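Local atomic coordinates of tapirin (Caldicellulosiruptor hydrothermalis, PDB entry 6N2C), a protein that probably binds cellulose and serves the cell in adhering to plant biomass, with a beta-helical C-terminal domain that carries a zinc ion. Residues A[186-191]-A[533-538]; A[483-488]-A[557-562]; A[511-516]-A[551-556]; A[529-534]-A[546-551]. One frame throughout, in Å; residues are numbered along the deposited sequence. Where two conformers were deposited one is given.

Interaction 1: A[186-191]-A[533-538]; sequences YGLFSS and GVLIAN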
loop_
_atom_site.group_PDB
_atom_site.type_symbol
_atom_site.label_atom_id
_atom_site.label_comp_id
_atom_site.label_asym_id
_atom_site.label_seq_id
_atom_site.Cartn_x
_atom_site.Cartn_y
_atom_site.Cartn_z
ATOM N N TYR A 186 -12.573 -12.589 6.768
ATOM C CA TYR A 186 -11.102 -12.686 6.650
ATOM C C TYR A 186 -10.641 -14.053 6.288
ATOM O O TYR A 186 -10.984 -15.049 6.954
ATOM C CB TYR A 186 -10.387 -12.179 7.939
ATOM C CG TYR A 186 -10.369 -10.668 8.114
ATOM C CD1 TYR A 186 -11.524 -9.973 8.403
ATOM C CD2 TYR A 186 -9.202 -9.987 8.074
ATOM C CE1 TYR A 186 -11.530 -8.600 8.573
ATOM C CE2 TYR A 186 -9.162 -8.628 8.327
ATOM C CZ TYR A 186 -10.332 -7.937 8.561
ATOM O OH TYR A 186 -10.296 -6.578 8.779
ATOM N N GLY A 187 -9.797 -14.159 5.269
ATOM C CA GLY A 187 -9.274 -15.412 4.869
ATOM C C GLY A 187 -7.991 -15.810 5.584
ATOM O O GLY A 187 -7.711 -17.002 5.787
ATOM N N LEU A 188 -7.201 -14.799 5.939
ATOM C CA LEU A 188 -5.894 -15.000 6.662
ATOM C C LEU A 188 -5.815 -13.913 7.726
ATOM O O LEU A 188 -6.034 -12.700 7.477
ATOM C CB LEU A 188 -4.655 -14.951 5.688
ATOM C CG LEU A 188 -4.736 -15.897 4.519
ATOM C CD1 LEU A 188 -3.614 -15.568 3.565
ATOM C CD2 LEU A 188 -4.681 -17.331 4.914
ATOM N N PHE A 189 -5.494 -14.349 8.962
ATOM C CA PHE A 189 -5.300 -13.393 10.078
ATOM C C PHE A 189 -4.165 -13.884 10.922
ATOM O O PHE A 189 -4.123 -15.080 11.251
ATOM C CB PHE A 189 -6.529 -13.394 10.909
ATOM C CG PHE A 189 -6.458 -12.529 12.089
ATOM C CD1 PHE A 189 -5.782 -12.979 13.241
ATOM C CD2 PHE A 189 -7.130 -11.338 12.157
ATOM C CE1 PHE A 189 -5.781 -12.187 14.423
ATOM C CE2 PHE A 189 -7.091 -10.530 13.329
ATOM C CZ PHE A 189 -6.370 -10.922 14.424
ATOM N N SER A 190 -3.248 -12.970 11.277
ATOM C CA SER A 190 -2.254 -13.342 12.286
ATOM C C SER A 190 -2.047 -12.193 13.243
ATOM O O SER A 190 -1.927 -11.064 12.775
ATOM C CB SER A 190 -0.917 -13.709 11.631
ATOM O OG SER A 190 0.078 -13.970 12.657
ATOM N N SER A 191 -1.954 -12.489 14.554
ATOM C CA SER A 191 -1.504 -11.507 15.492
ATOM C C SER A 191 -0.015 -11.369 15.555
ATOM O O SER A 191 0.448 -10.584 16.398
ATOM C CB SER A 191 -2.028 -11.742 16.864
ATOM O OG SER A 191 -3.403 -11.825 16.897
ATOM N N GLY A 533 -10.573 -22.099 2.472
ATOM C CA GLY A 533 -11.009 -21.923 3.820
ATOM C C GLY A 533 -10.427 -20.697 4.446
ATOM O O GLY A 533 -10.422 -19.612 3.812
ATOM N N VAL A 534 -10.105 -20.810 5.757
ATOM C CA VAL A 534 -9.714 -19.635 6.532
ATOM C C VAL A 534 -8.587 -20.148 7.476
ATOM O O VAL A 534 -8.679 -21.250 8.057
ATOM C CB VAL A 534 -10.922 -19.060 7.342
ATOM C CG1 VAL A 534 -10.567 -18.168 8.410
ATOM C CG2 VAL A 534 -12.052 -18.544 6.481
ATOM N N LEU A 535 -7.568 -19.313 7.689
ATOM C CA LEU A 535 -6.495 -19.579 8.663
ATOM C C LEU A 535 -6.323 -18.351 9.538
ATOM O O LEU A 535 -6.011 -17.254 9.010
ATOM C CB LEU A 535 -5.192 -19.921 7.964
ATOM C CG LEU A 535 -5.164 -21.094 7.008
ATOM C CD1 LEU A 535 -3.818 -21.136 6.236
ATOM C CD2 LEU A 535 -5.505 -22.425 7.622
ATOM N N ILE A 536 -6.569 -18.537 10.859
ATOM C CA ILE A 536 -6.661 -17.431 11.864
ATOM C C ILE A 536 -5.793 -17.897 12.997
ATOM O O ILE A 536 -6.091 -18.935 13.633
ATOM C CB ILE A 536 -8.084 -17.155 12.308
ATOM C CG1 ILE A 536 -8.871 -16.630 11.076
ATOM C CG2 ILE A 536 -8.092 -16.148 13.447
ATOM C CD1 ILE A 536 -10.327 -16.418 11.320
ATOM N N ALA A 537 -4.752 -17.108 13.249
ATOM C CA ALA A 537 -3.732 -17.496 14.270
ATOM C C ALA A 537 -3.301 -16.354 15.117
ATOM O O ALA A 537 -3.168 -15.192 14.696
ATOM C CB ALA A 537 -2.548 -18.177 13.608
ATOM N N ASN A 538 -3.124 -16.659 16.424
ATOM C CA ASN A 538 -2.546 -15.614 17.311
ATOM C C ASN A 538 -1.046 -15.571 17.126
ATOM O O ASN A 538 -0.454 -14.495 17.281
ATOM C CB ASN A 538 -2.858 -15.975 18.739
ATOM C CG ASN A 538 -3.014 -14.775 19.626
ATOM O OD1 ASN A 538 -3.659 -13.764 19.278
ATOM N ND2 ASN A 538 -2.572 -14.955 20.867
HETATM O O HOH W 1 -7.916 -18.502 3.230
#

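Interaction 2: A[483-488]-A[557-562]; sequences YYSLVS and QPLIDY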
loop_
_atom_site.group_PDB
_atom_site.type_symbol
_atom_site.label_atom_id
_atom_site.label_comp_id
_atom_site.label_asym_id
_atom_site.label_seq_id
_atom_site.Cartn_x
_atom_site.Cartn_y
_atom_site.Cartn_z
ATOM N N TYR A 483 -15.742 -30.382 4.666
ATOM C CA TYR A 483 -14.885 -29.573 5.515
ATOM C C TYR A 483 -14.493 -30.140 6.837
ATOM O O TYR A 483 -15.174 -31.035 7.402
ATOM C CB TYR A 483 -15.464 -28.216 5.763
ATOM C CG TYR A 483 -16.737 -28.204 6.625
ATOM C CD1 TYR A 483 -16.668 -27.961 8.012
ATOM C CD2 TYR A 483 -18.019 -28.272 6.050
ATOM C CE1 TYR A 483 -17.831 -27.882 8.810
ATOM C CE2 TYR A 483 -19.175 -28.124 6.850
ATOM C CZ TYR A 483 -19.086 -27.992 8.219
ATOM O OH TYR A 483 -20.256 -27.793 8.991
ATOM N N TYR A 484 -13.336 -29.654 7.335
ATOM C CA TYR A 484 -12.899 -29.872 8.670
ATOM C C TYR A 484 -12.561 -28.557 9.315
ATOM O O TYR A 484 -12.140 -27.640 8.637
ATOM C CB TYR A 484 -11.678 -30.773 8.735
ATOM C CG TYR A 484 -11.938 -32.199 8.325
ATOM C CD1 TYR A 484 -11.801 -32.585 6.993
ATOM C CD2 TYR A 484 -12.287 -33.148 9.263
ATOM C CE1 TYR A 484 -12.023 -33.887 6.614
ATOM C CE2 TYR A 484 -12.542 -34.469 8.889
ATOM C CZ TYR A 484 -12.386 -34.833 7.563
ATOM O OH TYR A 484 -12.621 -36.123 7.180
ATOM N N SER A 485 -12.863 -28.449 10.600
ATOM C CA SER A 485 -12.565 -27.232 11.409
ATOM C C SER A 485 -11.726 -27.627 12.600
ATOM O O SER A 485 -11.730 -28.787 13.024
ATOM C CB SER A 485 -13.820 -26.511 11.895
ATOM O OG SER A 485 -14.759 -26.188 10.865
ATOM N N LEU A 486 -10.988 -26.636 13.132
ATOM C CA LEU A 486 -10.259 -26.758 14.366
ATOM C C LEU A 486 -10.223 -25.402 15.036
ATOM O O LEU A 486 -9.790 -24.399 14.432
ATOM C CB LEU A 486 -8.839 -27.306 14.083
ATOM C CG LEU A 486 -7.832 -27.250 15.233
ATOM C CD1 LEU A 486 -8.314 -28.178 16.341
ATOM C CD2 LEU A 486 -6.380 -27.448 14.808
ATOM N N VAL A 487 -10.655 -25.390 16.335
ATOM C CA VAL A 487 -10.513 -24.272 17.237
ATOM C C VAL A 487 -9.558 -24.815 18.303
ATOM O O VAL A 487 -9.927 -25.782 18.957
ATOM C CB VAL A 487 -11.810 -23.736 17.871
ATOM C CG1 VAL A 487 -11.562 -22.395 18.583
ATOM C CG2 VAL A 487 -12.906 -23.477 16.787
ATOM N N SER A 488 -8.343 -24.201 18.374
ATOM C CA SER A 488 -7.258 -24.769 19.147
ATOM C C SER A 488 -6.695 -23.810 20.156
ATOM O O SER A 488 -6.444 -22.661 19.823
ATOM C CB SER A 488 -6.170 -25.237 18.231
ATOM O OG SER A 488 -5.113 -25.906 18.987
ATOM N N GLN A 557 -21.481 -22.082 8.934
ATOM C CA GLN A 557 -22.289 -21.391 9.919
ATOM C C GLN A 557 -22.173 -21.995 11.311
ATOM O O GLN A 557 -22.183 -21.217 12.243
ATOM C CB GLN A 557 -23.755 -21.264 9.441
ATOM C CG GLN A 557 -24.570 -20.312 10.325
ATOM C CD GLN A 557 -24.035 -18.898 10.276
ATOM O OE1 GLN A 557 -23.859 -18.329 9.224
ATOM N NE2 GLN A 557 -23.857 -18.319 11.416
ATOM N N PRO A 558 -22.092 -23.311 11.465
ATOM C CA PRO A 558 -22.002 -23.883 12.823
ATOM C C PRO A 558 -20.671 -23.482 13.501
ATOM O O PRO A 558 -20.618 -23.278 14.732
ATOM C CB PRO A 558 -22.007 -25.370 12.622
ATOM C CG PRO A 558 -22.416 -25.586 11.195
ATOM C CD PRO A 558 -22.349 -24.355 10.439
ATOM N N LEU A 559 -19.671 -23.233 12.670
ATOM C CA LEU A 559 -18.361 -22.765 13.249
ATOM C C LEU A 559 -18.497 -21.314 13.642
ATOM O O LEU A 559 -18.036 -20.948 14.719
ATOM C CB LEU A 559 -17.198 -23.059 12.282
ATOM C CG LEU A 559 -15.785 -22.543 12.669
ATOM C CD1 LEU A 559 -15.393 -23.355 13.919
ATOM C CD2 LEU A 559 -14.851 -22.816 11.513
ATOM N N ILE A 560 -19.096 -20.433 12.831
ATOM C CA ILE A 560 -19.303 -19.075 13.158
ATOM C C ILE A 560 -20.158 -18.969 14.454
ATOM O O ILE A 560 -19.860 -18.234 15.412
ATOM C CB ILE A 560 -20.006 -18.332 12.046
ATOM C CG1 ILE A 560 -19.102 -18.226 10.789
ATOM C CG2 ILE A 560 -20.509 -16.964 12.463
ATOM C CD1 ILE A 560 -19.763 -17.695 9.606
ATOM N N ASP A 561 -21.232 -19.760 14.494
ATOM C CA ASP A 561 -22.106 -19.734 15.668
ATOM C C ASP A 561 -21.310 -20.109 16.949
ATOM O O ASP A 561 -21.493 -19.475 17.989
ATOM C CB ASP A 561 -23.242 -20.744 15.535
ATOM C CG ASP A 561 -24.243 -20.351 14.432
ATOM O OD1 ASP A 561 -24.248 -19.238 13.891
ATOM O OD2 ASP A 561 -25.001 -21.245 14.190
ATOM N N TYR A 562 -20.461 -21.109 16.860
ATOM C CA TYR A 562 -19.606 -21.481 17.977
ATOM C C TYR A 562 -18.676 -20.356 18.394
ATOM O O TYR A 562 -18.616 -19.945 19.617
ATOM C CB TYR A 562 -18.780 -22.710 17.700
ATOM C CG TYR A 562 -17.860 -23.129 18.799
ATOM C CD1 TYR A 562 -18.335 -23.828 19.922
ATOM C CD2 TYR A 562 -16.526 -22.716 18.829
ATOM C CE1 TYR A 562 -17.476 -24.181 20.945
ATOM C CE2 TYR A 562 -15.678 -22.993 19.881
ATOM C CZ TYR A 562 -16.131 -23.780 20.909
ATOM O OH TYR A 562 -15.322 -24.067 21.932
#

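Interaction 3: A[511-516]-A[551-556]; sequences NVQIFV and EYVRMP. With ZN (zinc ion), chain C.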
loop_
_atom_site.group_PDB
_atom_site.type_symbol
_atom_site.label_atom_id
_atom_site.label_comp_id
_atom_site.label_asym_id
_atom_site.label_seq_id
_atom_site.Cartn_x
_atom_site.Cartn_y
_atom_site.Cartn_z
ATOM N N ASN A 511 -10.428 -32.467 -2.614
ATOM C CA ASN A 511 -10.087 -31.427 -1.636
ATOM C C ASN A 511 -11.310 -31.032 -0.745
ATOM O O ASN A 511 -12.410 -30.775 -1.230
ATOM C CB ASN A 511 -9.563 -30.167 -2.356
ATOM C CG ASN A 511 -8.875 -29.184 -1.423
ATOM O OD1 ASN A 511 -7.698 -29.341 -1.149
ATOM N ND2 ASN A 511 -9.530 -28.119 -1.083
ATOM N N VAL A 512 -11.079 -31.010 0.565
ATOM C CA VAL A 512 -12.024 -30.500 1.507
ATOM C C VAL A 512 -11.544 -29.185 2.068
ATOM O O VAL A 512 -10.334 -28.920 2.179
ATOM C CB VAL A 512 -12.274 -31.476 2.651
ATOM C CG1 VAL A 512 -12.742 -32.820 2.061
ATOM C CG2 VAL A 512 -11.070 -31.704 3.541
ATOM N N GLN A 513 -12.496 -28.423 2.504
ATOM C CA GLN A 513 -12.201 -27.141 3.081
ATOM C C GLN A 513 -11.632 -27.289 4.443
ATOM O O GLN A 513 -11.956 -28.199 5.162
ATOM C CB GLN A 513 -13.410 -26.239 3.069
ATOM C CG GLN A 513 -14.154 -26.049 1.714
ATOM C CD GLN A 513 -15.517 -25.436 1.761
ATOM O OE1 GLN A 513 -16.095 -25.273 2.857
ATOM N NE2 GLN A 513 -16.111 -25.154 0.578
ATOM N N ILE A 514 -10.799 -26.295 4.818
ATOM C CA ILE A 514 -10.058 -26.339 6.068
ATOM C C ILE A 514 -10.250 -25.014 6.771
ATOM O O ILE A 514 -9.954 -23.981 6.199
ATOM C CB ILE A 514 -8.563 -26.623 5.830
ATOM C CG1 ILE A 514 -8.298 -28.000 5.188
ATOM C CG2 ILE A 514 -7.768 -26.491 7.111
ATOM C CD1 ILE A 514 -8.634 -29.103 6.090
ATOM N N PHE A 515 -10.690 -25.063 8.032
ATOM C CA PHE A 515 -10.880 -23.843 8.817
ATOM C C PHE A 515 -10.130 -24.003 10.140
ATOM O O PHE A 515 -10.478 -24.876 10.951
ATOM C CB PHE A 515 -12.391 -23.611 9.054
ATOM C CG PHE A 515 -13.139 -23.483 7.807
ATOM C CD1 PHE A 515 -13.234 -22.295 7.122
ATOM C CD2 PHE A 515 -13.732 -24.639 7.225
ATOM C CE1 PHE A 515 -13.931 -22.190 5.925
ATOM C CE2 PHE A 515 -14.372 -24.527 6.037
ATOM C CZ PHE A 515 -14.516 -23.341 5.415
ATOM N N VAL A 516 -9.126 -23.156 10.343
ATOM C CA VAL A 516 -8.278 -23.177 11.546
ATOM C C VAL A 516 -8.320 -21.871 12.280
ATOM O O VAL A 516 -8.074 -20.807 11.701
ATOM C CB VAL A 516 -6.843 -23.594 11.199
ATOM C CG1 VAL A 516 -6.025 -23.679 12.473
ATOM C CG2 VAL A 516 -6.800 -24.905 10.512
ATOM N N GLU A 551 -7.593 -20.075 -1.356
ATOM C CA GLU A 551 -8.790 -19.308 -1.646
ATOM C C GLU A 551 -9.693 -19.242 -0.370
ATOM O O GLU A 551 -9.920 -20.249 0.257
ATOM C CB GLU A 551 -9.617 -20.000 -2.723
ATOM C CG GLU A 551 -9.076 -19.944 -4.193
ATOM C CD GLU A 551 -7.972 -20.961 -4.482
ATOM O OE1 GLU A 551 -8.190 -22.162 -4.225
ATOM O OE2 GLU A 551 -6.846 -20.587 -4.934
ATOM N N TYR A 552 -10.112 -18.048 -0.076
ATOM C CA TYR A 552 -11.052 -17.813 1.023
ATOM C C TYR A 552 -12.390 -18.523 0.691
ATOM O O TYR A 552 -12.986 -18.313 -0.429
ATOM C CB TYR A 552 -11.320 -16.338 1.150
ATOM C CG TYR A 552 -12.524 -15.924 2.011
ATOM C CD1 TYR A 552 -12.475 -16.043 3.379
ATOM C CD2 TYR A 552 -13.753 -15.534 1.437
ATOM C CE1 TYR A 552 -13.555 -15.667 4.145
ATOM C CE2 TYR A 552 -14.837 -15.180 2.229
ATOM C CZ TYR A 552 -14.690 -15.160 3.591
ATOM O OH TYR A 552 -15.775 -14.858 4.395
ATOM N N VAL A 553 -12.908 -19.187 1.692
ATOM C CA VAL A 553 -14.279 -19.591 1.717
ATOM C C VAL A 553 -14.813 -19.195 3.112
ATOM O O VAL A 553 -14.159 -19.482 4.108
ATOM C CB VAL A 553 -14.405 -21.117 1.557
ATOM C CG1 VAL A 553 -15.839 -21.684 1.867
ATOM C CG2 VAL A 553 -13.928 -21.548 0.190
ATOM N N ARG A 554 -15.992 -18.579 3.154
ATOM C CA ARG A 554 -16.657 -18.309 4.453
ATOM C C ARG A 554 -16.706 -19.522 5.377
ATOM O O ARG A 554 -17.037 -20.659 4.963
ATOM C CB ARG A 554 -18.028 -17.687 4.187
ATOM C CG ARG A 554 -18.756 -17.161 5.402
ATOM C CD ARG A 554 -20.028 -16.400 4.951
ATOM N NE ARG A 554 -20.659 -15.720 6.078
ATOM C CZ ARG A 554 -21.593 -16.216 6.895
ATOM N NH1 ARG A 554 -22.145 -17.449 6.773
ATOM N NH2 ARG A 554 -22.000 -15.426 7.879
ATOM N N MET A 555 -16.400 -19.303 6.657
ATOM C CA MET A 555 -16.526 -20.357 7.611
ATOM C C MET A 555 -17.954 -20.962 7.617
ATOM O O MET A 555 -18.936 -20.175 7.506
ATOM C CB MET A 555 -16.201 -19.835 9.057
ATOM C CG MET A 555 -14.681 -19.624 9.286
ATOM S SD MET A 555 -14.366 -19.110 11.026
ATOM C CE MET A 555 -14.828 -17.479 11.025
ATOM N N PRO A 556 -18.039 -22.251 7.916
ATOM C CA PRO A 556 -19.385 -22.848 7.947
ATOM C C PRO A 556 -20.175 -22.182 9.133
ATOM O O PRO A 556 -19.606 -21.836 10.200
ATOM C CB PRO A 556 -19.113 -24.296 8.224
ATOM C CG PRO A 556 -17.692 -24.525 7.739
ATOM C CD PRO A 556 -16.992 -23.269 8.035
HETATM ZN ZN ZN C . -9.643 -23.489 -4.065
#

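Interaction 4: A[529-534]-A[546-551]; sequences NHLDGV and GNLNIE. With ZN (zinc ion), chain C.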
loop_
_atom_site.group_PDB
_atom_site.type_symbol
_atom_site.label_atom_id
_atom_site.label_comp_id
_atom_site.label_asym_id
_atom_site.label_seq_id
_atom_site.Cartn_x
_atom_site.Cartn_y
_atom_site.Cartn_z
ATOM N N ASN A 529 -0.902 -27.994 -1.611
ATOM C CA ASN A 529 -0.936 -27.205 -2.798
ATOM C C ASN A 529 -2.257 -26.495 -3.091
ATOM O O ASN A 529 -2.314 -25.665 -3.984
ATOM C CB ASN A 529 -0.523 -28.046 -3.976
ATOM C CG ASN A 529 -1.528 -29.149 -4.298
ATOM O OD1 ASN A 529 -2.641 -29.202 -3.790
ATOM N ND2 ASN A 529 -1.103 -30.060 -5.126
ATOM N N HIS A 530 -3.331 -26.824 -2.353
ATOM C CA HIS A 530 -4.597 -26.167 -2.588
ATOM C C HIS A 530 -5.339 -26.137 -1.262
ATOM O O HIS A 530 -5.660 -27.179 -0.702
ATOM C CB HIS A 530 -5.422 -26.956 -3.628
ATOM C CG HIS A 530 -6.777 -26.350 -3.941
ATOM N ND1 HIS A 530 -7.838 -27.099 -4.414
ATOM C CD2 HIS A 530 -7.238 -25.089 -3.828
ATOM C CE1 HIS A 530 -8.894 -26.305 -4.549
ATOM N NE2 HIS A 530 -8.548 -25.067 -4.210
ATOM N N LEU A 531 -5.624 -24.940 -0.790
ATOM C CA LEU A 531 -6.384 -24.759 0.447
ATOM C C LEU A 531 -7.524 -23.776 0.258
ATOM O O LEU A 531 -7.295 -22.582 -0.061
ATOM C CB LEU A 531 -5.462 -24.260 1.578
ATOM C CG LEU A 531 -4.542 -25.268 2.230
ATOM C CD1 LEU A 531 -3.411 -24.560 2.992
ATOM C CD2 LEU A 531 -5.355 -26.135 3.197
ATOM N N ASP A 532 -8.754 -24.234 0.565
ATOM C CA ASP A 532 -9.938 -23.392 0.550
ATOM C C ASP A 532 -10.402 -23.308 1.982
ATOM O O ASP A 532 -10.595 -24.351 2.622
ATOM C CB ASP A 532 -11.066 -24.078 -0.227
ATOM C CG ASP A 532 -10.854 -24.060 -1.727
ATOM O OD1 ASP A 532 -10.143 -23.156 -2.171
ATOM O OD2 ASP A 532 -11.450 -24.850 -2.385
ATOM N N GLY A 533 -10.573 -22.099 2.472
ATOM C CA GLY A 533 -11.009 -21.923 3.820
ATOM C C GLY A 533 -10.427 -20.697 4.446
ATOM O O GLY A 533 -10.422 -19.612 3.812
ATOM N N VAL A 534 -10.105 -20.810 5.757
ATOM C CA VAL A 534 -9.714 -19.635 6.532
ATOM C C VAL A 534 -8.587 -20.148 7.476
ATOM O O VAL A 534 -8.679 -21.250 8.057
ATOM C CB VAL A 534 -10.922 -19.060 7.342
ATOM C CG1 VAL A 534 -10.567 -18.168 8.410
ATOM C CG2 VAL A 534 -12.052 -18.544 6.481
ATOM N N GLY A 546 6.022 -23.718 -0.922
ATOM C CA GLY A 546 5.395 -22.868 -1.942
ATOM C C GLY A 546 4.482 -23.641 -2.868
ATOM O O GLY A 546 4.087 -24.753 -2.546
ATOM N N ASN A 547 4.243 -23.086 -4.051
ATOM C CA ASN A 547 3.428 -23.723 -5.114
ATOM C C ASN A 547 2.012 -24.114 -4.587
ATOM O O ASN A 547 1.573 -25.270 -4.641
ATOM C CB ASN A 547 4.156 -24.909 -5.677
ATOM C CG ASN A 547 5.554 -24.519 -6.218
ATOM O OD1 ASN A 547 6.583 -25.011 -5.745
ATOM N ND2 ASN A 547 5.584 -23.594 -7.133
ATOM N N LEU A 548 1.374 -23.121 -4.024
ATOM C CA LEU A 548 0.120 -23.340 -3.259
ATOM C C LEU A 548 -0.869 -22.271 -3.685
ATOM O O LEU A 548 -0.534 -21.051 -3.758
ATOM C CB LEU A 548 0.475 -23.279 -1.770
ATOM C CG LEU A 548 -0.707 -22.982 -0.795
ATOM C CD1 LEU A 548 -1.607 -24.193 -0.772
ATOM C CD2 LEU A 548 -0.166 -22.804 0.606
ATOM N N ASN A 549 -2.144 -22.684 -3.955
ATOM C CA ASN A 549 -3.223 -21.759 -4.228
ATOM C C ASN A 549 -4.122 -21.794 -2.931
ATOM O O ASN A 549 -4.519 -22.867 -2.494
ATOM C CB ASN A 549 -4.077 -22.252 -5.358
ATOM C CG ASN A 549 -3.385 -22.193 -6.667
ATOM O OD1 ASN A 549 -2.924 -21.107 -7.102
ATOM N ND2 ASN A 549 -3.280 -23.368 -7.340
ATOM N N ILE A 550 -4.398 -20.589 -2.410
ATOM C CA ILE A 550 -5.200 -20.330 -1.205
ATOM C C ILE A 550 -6.395 -19.580 -1.685
ATOM O O ILE A 550 -6.295 -18.530 -2.333
ATOM C CB ILE A 550 -4.427 -19.517 -0.108
ATOM C CG1 ILE A 550 -3.206 -20.317 0.334
ATOM C CG2 ILE A 550 -5.331 -19.265 1.126
ATOM C CD1 ILE A 550 -2.199 -19.554 1.084
ATOM N N GLU A 551 -7.593 -20.075 -1.356
ATOM C CA GLU A 551 -8.790 -19.308 -1.646
ATOM C C GLU A 551 -9.693 -19.242 -0.370
ATOM O O GLU A 551 -9.920 -20.249 0.257
ATOM C CB GLU A 551 -9.617 -20.000 -2.723
ATOM C CG GLU A 551 -9.076 -19.944 -4.193
ATOM C CD GLU A 551 -7.972 -20.961 -4.482
ATOM O OE1 GLU A 551 -8.190 -22.162 -4.225
ATOM O OE2 GLU A 551 -6.846 -20.587 -4.934
HETATM ZN ZN ZN C . -9.643 -23.489 -4.065
HETATM O O HOH W 2 -3.451 -25.986 -6.585
HETATM O O HOH W 3 -0.955 -24.835 -6.731
#

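Interaction 1: A[186-191]-A[533-538]
Gly187 O is gripped twice: Leu535 N donates to it at 3.0 Å, and a water donates to it as well. That same water gives its other hydrogen to Gly533 O, so it bridges the two chains where both turn a corner of the beta-helix. From there strands 188-190 and 534-537 run parallel as neighbouring rungs on one face of the solenoid, although some 340 residues separate them in sequence. Phe189 holds the middle by both its backbone groups, its N donating to Leu535 O and its O receiving Ala537 N at 2.9 Å. Ser191 N closes the ladder on Ala537 O.

Side chains of paired residues pack against each other along the solenoid. Leu188 and Leu535 lie side by side and point the same way, CD2 of Leu188 resting 4.0 Å from CB of Leu535; Phe196 and Ile522 pack near them. On the other face of the sheet the Phe189 ring slants across Ile536 and stacks on Tyr208 of the next strand. Its chi1 of 178° sets CG beside the residue's own carbonyl carbon, which brings the CD1 edge toward Ala537 O. Ile536 CG2 lies 3.9 Å from CD1 of Phe189, and Ala537 O sits in the ring plane.

Interaction 2: A[483-488]-A[557-562]
Leu559 carries most of the apolar packing here, reaching from helix 557-562 to strand 483-488: CD1 faces Val487, and both methyls lie against Ser485. Its CD1 meets CG2 of Val487 at 3.8 Å, the two side chains sliding past each other from opposite directions. CG of Leu559 is anti to the backbone N (chi1 175°), which carries both methyls out toward the strand. One helical turn on, CE2 of Tyr562 approaches the same Val487 CG2 obliquely at 4.2 Å, so a single valine methyl touches two helix residues.

Polar groups enter the contact only as packing surfaces, for no hydrogen bond joins the segments. In one of its two conformers Ser485 places OG 3.4 Å from CD2 of Leu559, but its hydrogen-bond partner is Ile478 O. Tyr483 OH comes within 3.8 Å of CG of Pro558, and Tyr562 OH bonds to Glu473.

The strand and helix axes are 10.2 Å apart and only 12° from parallel. Strand 483-488 is the last of its parallel face of the beta-helix: strand 513-518 pairs with it, helix 494-500 packs against Leu486 on one side, and helix 557-565 covers the other, where Phe515 also touches Leu559.

Interaction 3: A[511-516]-A[551-556]
The ring of Phe515 fits into a hollow formed by the chain from Val553 to Pro556, which bends round it. Pro556 supplies the floor: its CD sits almost over the ring centre, 3.5 Å from the Phe515 centroid and 11° off the normal, a CH-pi contact in which the proline comes from the opposite direction. Met555 is the next bump, its CG pressing on CD1 of Phe515 at 3.7 Å. At the ring's edge, in its plane, Val553 O lies 3.3 Å from CE1 of Phe515. With CG anti to the carbonyl carbon (chi1 -59°), the ring swings out from its strand and into this hollow.

Phe515 belongs to strand 513-518 of the parallel beta-helix, and the 551-556 segment leaves another face of it at strand 548-552, crosses here, and ends at Pro556, the N-cap of helix 557-565. Glu551, at the start of the segment, binds the zinc ion through OE1.

Beside the phenylalanine, Val553 puts forward a smaller knob. Its CG1 meets the Gln513 amide with CD, OE1 and NE2 all at similar range, NE2 of Gln513 being 3.7 Å away, as the two side chains cross at about a right angle. The same CG1 lies 4.1 Å from CZ of Phe515.

Interaction 4: A[529-534]-A[546-551]
His530, Asp532 and Glu551 turn their side chains to one face of the paired strands and converge on a zinc ion. His530 NE2 binds it at 1.9 Å, and OD1 of Asp532 and OE1 of Glu551 do so at 2.0 Å each. The His530 and Glu551 side chains cross at about a right angle, with imidazole and carboxylate planes 41° apart and OE1 at the ring's edge, in its plane. The two carboxylates are turned more sharply, 74° between planes. Glu551 gets there by a bend at chi2 (80°), which carries its carboxylate across toward strand 530-532 and the metal. The close approaches among the ligand atoms come from the shared zinc and are not hydrogen bonds.

On the opposite face Leu531 and Leu548 slant across each other. Four backbone bonds lock the parallel register, the shortest from Glu551 N to Leu531 O at 2.8 Å. Near the start of the pairing a water bridges Asn529 O and ND2 of Asn549.

Strand 548-552 lies between strand 200-203 and strand 530-532, an end strand of this face of the beta-helix; Phe543 of strand 541-543 packs against Leu548 and Ile550, and beyond Gly533 the chain turns into strand 534-537.

How the interactions relate
Interactions 1 and 4 are rung-to-rung pairings on different faces of the beta-helix, consecutive along the chain through Gly533 and Val534. Interaction 1 is buried and held by backbone bonds and stacked apolar side chains, whereas interaction 4 has the same kind of ladder but a partly exposed face given over to metal binding. Interactions 2 and 3 have no hydrogen bond across them and rest on side-chain packing, being the places where the chain after strand 548-552 folds over the end rungs. Glu551 belongs to both 3 and 4, while Tyr483 of interaction 2 packs on Pro556 of interaction 3. Strand 513-518 touches all four, pairing with 534-537 and 483-488 and reaching Asp532 through Ile514.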